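Local coordinates for molybdopterin biosynthesis Mog protein (Mycobacterium tuberculosis, PDB 2G4R) that probably takes part in the biosynthesis of molybdopterin, the pterin of the molybdenum cofactor, through a domain predicted to bind molybdopterin, at residues A6-V11 with S38-Q43. Numbering follows the deposited sequence.
Sequences ARIVVV and SSVQPQ
A water between Ile8 and Gln43 is gripped by three groups: it accepts from Ile8 N at 2.9 Å and from Gln43 NE2 at 2.8 Å, and donates to Gln41 O. It thus spans the gap where the two backbones, diverging from their parallel bridge, no longer bond directly. At the bridge itself, Gln43 N reaches Ile8 O at 2.8 Å in a nearly straight bond (168° at the hydrogen), and Val10 N returns one to Gln43 O, an atom that also takes a CA-H...O contact from Val9. This is how strand 43-45, outermost of the sheet within this chain, begins its pairing with strand 6-11, completing the right-handed beta-alpha-beta crossover that runs through helix 24-34, as expected of the Rossmann-like MogA fold. Gln43 rises on the Val9 side of the sheet, its chain extended beyond CG (chi2 165°), carrying the amide out to Arg7, where NE2 lies 3.1 Å from Arg7 CD; the amide and guanidinium planes stand 65° apart. A second water, in plane at the edge of the guanidinium, accepts from Arg7 NH1 and donates to Gln43 OE1. On the other face, towards helix 24-34, Ile8 CG1 meets Val40 CG1 at 3.9 Å, while Pro42 CB packs alongside Val10 CG2 and Ile8 CG2.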
loop_
_atom_site.group_PDB
_atom_site.type_symbol
_atom_site.label_atom_id
_atom_site.label_comp_id
_atom_site.label_asym_id
_atom_site.label_seq_id
_atom_site.Cartn_x
_atom_site.Cartn_y
_atom_site.Cartn_z
ATOM N N ALA A 6 13.450 -0.007 -16.581
ATOM C CA ALA A 6 12.019 -0.288 -16.532
ATOM C C ALA A 6 11.439 -0.058 -15.146
ATOM O O ALA A 6 12.190 -0.010 -14.142
ATOM C CB ALA A 6 11.723 -1.765 -17.025
ATOM N N ARG A 7 10.112 0.132 -15.120
ATOM C CA ARG A 7 9.321 -0.005 -13.932
ATOM C C ARG A 7 8.113 -0.921 -14.109
ATOM O O ARG A 7 7.556 -1.039 -15.190
ATOM C CB ARG A 7 8.844 1.342 -13.492
ATOM C CG ARG A 7 9.992 2.196 -13.023
ATOM C CD ARG A 7 9.548 3.406 -12.318
ATOM N NE ARG A 7 10.671 4.228 -11.838
ATOM C CZ ARG A 7 10.508 5.427 -11.277
ATOM N NH1 ARG A 7 9.282 5.926 -11.063
ATOM N NH2 ARG A 7 11.578 6.134 -10.914
ATOM N N ILE A 8 7.649 -1.428 -12.967
ATOM C CA ILE A 8 6.524 -2.308 -12.827
ATOM C C ILE A 8 5.533 -1.680 -11.869
ATOM O O ILE A 8 5.860 -1.312 -10.740
ATOM C CB ILE A 8 6.945 -3.668 -12.219
ATOM C CG1 ILE A 8 7.998 -4.347 -13.083
ATOM C CG2 ILE A 8 5.748 -4.616 -12.109
ATOM C CD1 ILE A 8 8.632 -5.556 -12.362
ATOM N N VAL A 9 4.306 -1.572 -12.328
ATOM C CA VAL A 9 3.262 -1.004 -11.527
ATOM C C VAL A 9 2.155 -2.034 -11.486
ATOM O O VAL A 9 1.506 -2.340 -12.491
ATOM C CB VAL A 9 2.797 0.308 -12.155
ATOM C CG1 VAL A 9 1.619 0.871 -11.394
ATOM C CG2 VAL A 9 3.998 1.296 -12.284
ATOM N N VAL A 10 1.950 -2.580 -10.307
ATOM C CA VAL A 10 0.862 -3.513 -10.051
ATOM C C VAL A 10 -0.261 -2.716 -9.406
ATOM O O VAL A 10 -0.056 -2.051 -8.374
ATOM C CB VAL A 10 1.333 -4.638 -9.118
ATOM C CG1 VAL A 10 0.197 -5.627 -8.865
ATOM C CG2 VAL A 10 2.554 -5.335 -9.687
ATOM N N VAL A 11 -1.447 -2.787 -10.007
ATOM C CA VAL A 11 -2.630 -2.034 -9.548
ATOM C C VAL A 11 -3.591 -2.933 -8.775
ATOM O O VAL A 11 -4.271 -3.781 -9.342
ATOM C CB VAL A 11 -3.380 -1.357 -10.735
ATOM C CG1 VAL A 11 -4.480 -0.341 -10.226
ATOM C CG2 VAL A 11 -2.367 -0.672 -11.711
ATOM N N SER A 38 17.326 -5.071 -15.077
ATOM C CA SER A 38 17.547 -5.744 -13.801
ATOM C C SER A 38 17.631 -4.623 -12.826
ATOM O O SER A 38 17.739 -3.469 -13.235
ATOM C CB SER A 38 18.856 -6.560 -13.769
ATOM O OG SER A 38 19.994 -5.746 -14.075
ATOM N N SER A 39 17.458 -4.906 -11.548
ATOM C CA SER A 39 16.504 -5.859 -11.053
ATOM C C SER A 39 15.467 -4.824 -10.696
ATOM O O SER A 39 15.786 -3.812 -10.023
ATOM C CB SER A 39 17.036 -6.574 -9.806
ATOM O OG SER A 39 17.949 -5.736 -9.089
ATOM N N VAL A 40 14.252 -5.017 -11.186
ATOM C CA VAL A 40 13.197 -4.058 -10.954
ATOM C C VAL A 40 12.267 -4.672 -9.933
ATOM O O VAL A 40 11.915 -5.875 -10.037
ATOM C CB VAL A 40 12.451 -3.776 -12.282
ATOM C CG1 VAL A 40 11.431 -2.695 -12.099
ATOM C CG2 VAL A 40 13.426 -3.386 -13.355
ATOM N N GLN A 41 11.831 -3.871 -8.969
ATOM C CA GLN A 41 10.908 -4.342 -7.965
ATOM C C GLN A 41 9.513 -3.773 -8.249
ATOM O O GLN A 41 9.391 -2.608 -8.607
ATOM C CB GLN A 41 11.389 -3.920 -6.574
ATOM C CG GLN A 41 12.938 -4.162 -6.337
ATOM C CD GLN A 41 13.400 -5.575 -6.721
ATOM O OE1 GLN A 41 14.578 -5.804 -7.084
ATOM N NE2 GLN A 41 12.482 -6.523 -6.632
ATOM N N PRO A 42 8.466 -4.601 -8.106
ATOM C CA PRO A 42 7.108 -4.036 -8.307
ATOM C C PRO A 42 6.745 -2.861 -7.398
ATOM O O PRO A 42 7.014 -2.928 -6.190
ATOM C CB PRO A 42 6.183 -5.216 -7.984
ATOM C CG PRO A 42 7.025 -6.460 -8.130
ATOM C CD PRO A 42 8.445 -6.053 -7.843
ATOM N N GLN A 43 6.101 -1.829 -7.957
ATOM C CA GLN A 43 5.351 -0.824 -7.161
ATOM C C GLN A 43 3.889 -1.203 -7.189
ATOM O O GLN A 43 3.283 -1.318 -8.259
ATOM C CB GLN A 43 5.444 0.605 -7.739
ATOM C CG GLN A 43 6.804 0.854 -8.295
ATOM C CD GLN A 43 6.953 2.055 -9.210
ATOM O OE1 GLN A 43 6.204 3.069 -9.143
ATOM N NE2 GLN A 43 7.985 1.966 -10.034
HETATM O O HOH W 1 6.730 5.255 -10.749
HETATM O O HOH W 2 9.105 -0.557 -10.613
#